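Local structure of kappa-carrageenase (Pseudoalteromonas carrageenovora, 5OCQ) at residues A[133-138]-A[220-225]. The protein hydrolyses kappa-carrageenan in an endo fashion, cutting the beta-1,4 linkages between D-galactose 4-sulfate and 3,6-anhydro-D-galactose. The protein carries 1 engineered substitution. Numbering follows the deposited sequence.
Sequences GDVQYS and NLYWHR. With 9RN (3,6-anhydro-alpha-D-galactopyranose), chain C.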
ATOM      1  N   GLY A 133     -19.763  -6.165  15.425  1.00 28.37           N
ATOM      2  CA  GLY A 133     -19.363  -6.764  14.171  1.00 27.68           C
ATOM      3  C   GLY A 133     -19.261  -5.749  13.021  1.00 29.39           C
ATOM      4  O   GLY A 133     -18.954  -6.173  11.914  1.00 24.06           O
ATOM      5  N   ASP A 134     -19.607  -4.461  13.251  1.00 25.26           N
ATOM      6  CA  ASP A 134     -19.542  -3.444  12.168  1.00 24.96           C
ATOM      7  C   ASP A 134     -18.063  -3.241  11.804  1.00 21.57           C
ATOM      8  O   ASP A 134     -17.239  -3.160  12.662  1.00 21.60           O
ATOM      9  CB  ASP A 134     -20.111  -2.070  12.598  1.00 26.44           C
ATOM     10  CG  ASP A 134     -21.670  -1.942  12.432  1.00 32.43           C
ATOM     11  OD1 ASP A 134     -22.331  -2.862  11.913  1.00 34.38           O
ATOM     12  OD2 ASP A 134     -22.254  -0.880  12.830  1.00 31.62           O
ATOM     13  N   VAL A 135     -17.760  -3.130  10.518  1.00 18.75           N
ATOM     14  CA  VAL A 135     -16.401  -2.907  10.105  1.00 17.38           C
ATOM     15  C   VAL A 135     -16.256  -1.422   9.698  1.00 14.57           C
ATOM     16  O   VAL A 135     -16.981  -0.983   8.796  1.00 15.70           O
ATOM     17  CB  VAL A 135     -16.040  -3.813   8.897  1.00 16.77           C
ATOM     18  CG1 VAL A 135     -14.661  -3.447   8.324  1.00 17.04           C
ATOM     19  CG2 VAL A 135     -16.060  -5.321   9.303  1.00 17.12           C
ATOM     20  N   GLN A 136     -15.389  -0.651  10.343  1.00 12.48           N
ATOM     21  CA  GLN A 136     -15.354   0.767  10.079  1.00 12.43           C
ATOM     22  C   GLN A 136     -14.239   1.117   8.991  1.00 12.42           C
ATOM     23  O   GLN A 136     -14.295   2.214   8.428  1.00 12.03           O
ATOM     24  CB  GLN A 136     -14.978   1.520  11.308  1.00 14.18           C
ATOM     25  CG  GLN A 136     -15.944   1.354  12.411  1.00 14.39           C
ATOM     26  CD  GLN A 136     -15.617   2.306  13.563  1.00 16.18           C
ATOM     27  OE1 GLN A 136     -14.514   2.882  13.714  1.00 17.13           O
ATOM     28  NE2 GLN A 136     -16.613   2.435  14.449  1.00 20.89           N
ATOM     29  N   TYR A 137     -13.370   0.131   8.717  1.00 10.15           N
ATOM     30  CA  TYR A 137     -12.134   0.372   7.808  1.00 11.15           C
ATOM     31  C   TYR A 137     -11.649  -0.940   7.292  1.00 11.10           C
ATOM     32  O   TYR A 137     -11.540  -1.910   8.096  1.00 10.35           O
ATOM     33  CB  TYR A 137     -11.037   1.064   8.588  1.00 10.42           C
ATOM     34  CG  TYR A 137      -9.734   1.239   7.841  1.00  9.59           C
ATOM     35  CD1 TYR A 137      -9.666   2.116   6.796  1.00  9.69           C
ATOM     36  CD2 TYR A 137      -8.597   0.577   8.225  1.00  8.69           C
ATOM     37  CE1 TYR A 137      -8.492   2.299   6.092  1.00  9.11           C
ATOM     38  CE2 TYR A 137      -7.391   0.712   7.531  1.00  9.57           C
ATOM     39  CZ  TYR A 137      -7.346   1.619   6.459  1.00  7.90           C
ATOM     40  OH  TYR A 137      -6.156   1.791   5.775  1.00  8.55           O
ATOM     41  N   SER A 138     -11.368  -1.031   5.976  1.00  9.78           N
ATOM     42  CA  SER A 138     -10.802  -2.215   5.354  1.00  9.46           C
ATOM     43  C   SER A 138      -9.566  -1.824   4.542  1.00  7.68           C
ATOM     44  O   SER A 138      -9.601  -0.824   3.836  1.00  8.13           O
ATOM     45  CB  SER A 138     -11.806  -2.863   4.296  1.00  9.53           C
ATOM     46  OG  SER A 138     -13.031  -3.330   4.920  1.00 13.07           O
ATOM     47  N   ASN A 220     -11.958 -14.062   3.789  1.00 12.33           N
ATOM     48  CA  ASN A 220     -12.382 -12.626   3.708  1.00 12.77           C
ATOM     49  C   ASN A 220     -13.414 -12.272   4.739  1.00 13.38           C
ATOM     50  O   ASN A 220     -14.619 -12.221   4.458  1.00 15.69           O
ATOM     51  CB  ASN A 220     -12.857 -12.265   2.316  1.00 12.74           C
ATOM     52  CG  ASN A 220     -12.934 -10.742   2.182  1.00 12.81           C
ATOM     53  OD1 ASN A 220     -12.897 -10.055   3.200  1.00 11.47           O
ATOM     54  ND2 ASN A 220     -12.994 -10.243   0.955  1.00 13.33           N
ATOM     55  N   LEU A 221     -12.984 -12.068   5.946  1.00 15.24           N
ATOM     56  CA  LEU A 221     -13.875 -11.754   7.050  1.00 16.93           C
ATOM     57  C   LEU A 221     -14.335 -10.312   7.077  1.00 16.74           C
ATOM     58  O   LEU A 221     -15.478 -10.031   7.388  1.00 16.10           O
ATOM     59  CB  LEU A 221     -13.196 -12.078   8.391  1.00 18.36           C
ATOM     60  CG  LEU A 221     -12.682 -13.556   8.521  1.00 21.91           C
ATOM     61  CD1 LEU A 221     -11.876 -13.626   9.773  1.00 23.78           C
ATOM     62  CD2 LEU A 221     -13.890 -14.493   8.607  1.00 23.71           C
ATOM     63  N   TYR A 222     -13.466  -9.355   6.758  1.00 14.97           N
ATOM     64  CA  TYR A 222     -13.673  -7.950   7.162  1.00 13.79           C
ATOM     65  C   TYR A 222     -13.281  -6.984   5.971  1.00 13.41           C
ATOM     66  O   TYR A 222     -13.116  -5.787   6.207  1.00 15.51           O
ATOM     67  CB  TYR A 222     -12.814  -7.559   8.357  1.00 15.77           C
ATOM     68  CG  TYR A 222     -13.043  -8.444   9.633  1.00 14.85           C
ATOM     69  CD1 TYR A 222     -14.299  -8.548  10.134  1.00 18.55           C
ATOM     70  CD2 TYR A 222     -11.998  -9.096  10.243  1.00 18.70           C
ATOM     71  CE1 TYR A 222     -14.568  -9.302  11.312  1.00 18.63           C
ATOM     72  CE2 TYR A 222     -12.232  -9.880  11.406  1.00 19.61           C
ATOM     73  CZ  TYR A 222     -13.512  -9.944  11.915  1.00 22.32           C
ATOM     74  OH  TYR A 222     -13.734 -10.734  13.074  1.00 26.04           O
ATOM     75  N   TRP A 223     -13.025  -7.535   4.790  1.00 11.26           N
ATOM     76  CA  TRP A 223     -12.521  -6.750   3.638  1.00 10.34           C
ATOM     77  C   TRP A 223     -13.498  -6.635   2.502  1.00  9.83           C
ATOM     78  O   TRP A 223     -13.260  -7.067   1.352  1.00 11.17           O
ATOM     79  CB  TRP A 223     -11.091  -7.215   3.247  1.00 10.62           C
ATOM     80  CG  TRP A 223     -10.234  -7.183   4.393  1.00 11.20           C
ATOM     81  CD1 TRP A 223      -9.517  -6.099   4.796  1.00 11.31           C
ATOM     82  CD2 TRP A 223     -10.019  -8.188   5.431  1.00 12.57           C
ATOM     83  NE1 TRP A 223      -8.957  -6.317   6.011  1.00 11.84           N
ATOM     84  CE2 TRP A 223      -9.178  -7.606   6.399  1.00 12.42           C
ATOM     85  CE3 TRP A 223     -10.407  -9.524   5.594  1.00 13.19           C
ATOM     86  CZ2 TRP A 223      -8.794  -8.265   7.565  1.00 13.59           C
ATOM     87  CZ3 TRP A 223     -10.000 -10.207   6.778  1.00 13.85           C
ATOM     88  CH2 TRP A 223      -9.186  -9.583   7.725  1.00 13.53           C
ATOM     89  N   HIS A 224     -14.638  -6.025   2.798  1.00 10.65           N
ATOM     90  CA  HIS A 224     -15.706  -5.875   1.804  1.00 11.13           C
ATOM     91  C   HIS A 224     -16.066  -4.436   1.495  1.00 11.86           C
ATOM     92  O   HIS A 224     -16.956  -4.155   0.618  1.00 14.67           O
ATOM     93  CB  HIS A 224     -16.977  -6.647   2.312  1.00 12.14           C
ATOM     94  CG  HIS A 224     -16.765  -8.118   2.528  1.00 13.23           C
ATOM     95  ND1 HIS A 224     -16.489  -8.688   3.769  1.00 18.67           N
ATOM     96  CD2 HIS A 224     -16.776  -9.138   1.660  1.00 12.53           C
ATOM     97  CE1 HIS A 224     -16.247  -9.977   3.619  1.00 14.09           C
ATOM     98  NE2 HIS A 224     -16.408 -10.271   2.351  1.00 16.30           N
ATOM     99  N   ARG A 225     -15.405  -3.489   2.125  1.00 10.92           N
ATOM    100  CA  ARG A 225     -15.727  -2.074   1.898  1.00  9.51           C
ATOM    101  C   ARG A 225     -15.169  -1.633   0.497  1.00  8.90           C
ATOM    102  O   ARG A 225     -14.295  -2.322  -0.097  1.00  9.68           O
ATOM    103  CB  ARG A 225     -15.181  -1.215   3.037  1.00 10.22           C
ATOM    104  CG  ARG A 225     -15.938  -1.349   4.401  1.00 10.51           C
ATOM    105  CD  ARG A 225     -15.196  -0.639   5.464  1.00 11.65           C
ATOM    106  NE  ARG A 225     -15.118   0.819   5.274  1.00 12.13           N
ATOM    107  CZ  ARG A 225     -16.133   1.694   5.360  1.00 13.39           C
ATOM    108  NH1 ARG A 225     -17.403   1.279   5.654  1.00 14.92           N
ATOM    109  NH2 ARG A 225     -15.948   2.978   5.139  1.00 12.49           N
TER
HETATM  110  C2  9RN C   2      -2.254   5.423   6.361  1.00 10.57           C
HETATM  111  C4  9RN C   2      -4.106   5.538   8.020  1.00 11.52           C
HETATM  112  C5  9RN C   2      -4.579   4.241   7.416  1.00 11.79           C
HETATM  113  C6  9RN C   2      -5.255   4.759   6.166  1.00 11.69           C
HETATM  114  O5  9RN C   2      -3.402   3.436   7.107  1.00 12.58           O
HETATM  115  O3  9RN C   2      -4.503   5.911   5.793  1.00 12.38           O
HETATM  116  C3  9RN C   2      -3.506   6.163   6.774  1.00 11.15           C
HETATM  117  O2  9RN C   2      -1.190   5.702   7.353  1.00 11.98           O
HETATM  118  C1  9RN C   2      -2.485   3.945   6.157  1.00 10.26           C
HETATM  119  O1  9RN C   2      -1.296   3.229   6.411  1.00 11.24           O
HETATM  120  O   HOH W   1     -18.602  -1.377   6.413  1.00 15.94           O
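Arg225 lays its aliphatic chain alongside Ser138, with CD 3.5 Å from Ser138 OG, and then bends at chi3 (65°) so that the guanidinium comes to lie against the peptide of Gln136. Gln136 O sits over one face of that group, 3.4 Å above the plane and off toward the rim. A water in the guanidinium plane accepts from Arg225 NH1 and donates to Val135 O, bridging the two segments, while Arg225 NE hydrogen-bonds Ser123 OG and NH2 hydrogen-bonds Thr124 O; held on several sides, the flat group has little freedom to turn. Ser138 OG donates to Tyr222 O at 2.8 Å, arriving in the carbonyl plane on a lone pair. Val135 divides its two methyls: CG1, anti to the backbone N (chi1 172°), packs against Tyr222 O, whereas CG2 meets Tyr222 CD1 at 3.8 Å, the side chains crossing at about a right angle. Within the loop, Asn220 OD1 accepts from Trp223 N at 3.0 Å, an Asx motif. Trp223 CD1 reaches across to Ser138 CB. Tyr137 starts out away from this loop; its OH hydrogen-bonds Glu139, the nucleophile, and comes within 3.1 Å of C6 of the bound anhydrogalactose. The loop between strands 213-219 and 227-235 thus packs on the back of the catalytic strand 135-141, whose other side lines the substrate-binding cleft of the beta-jellyroll GH16 catalytic domain.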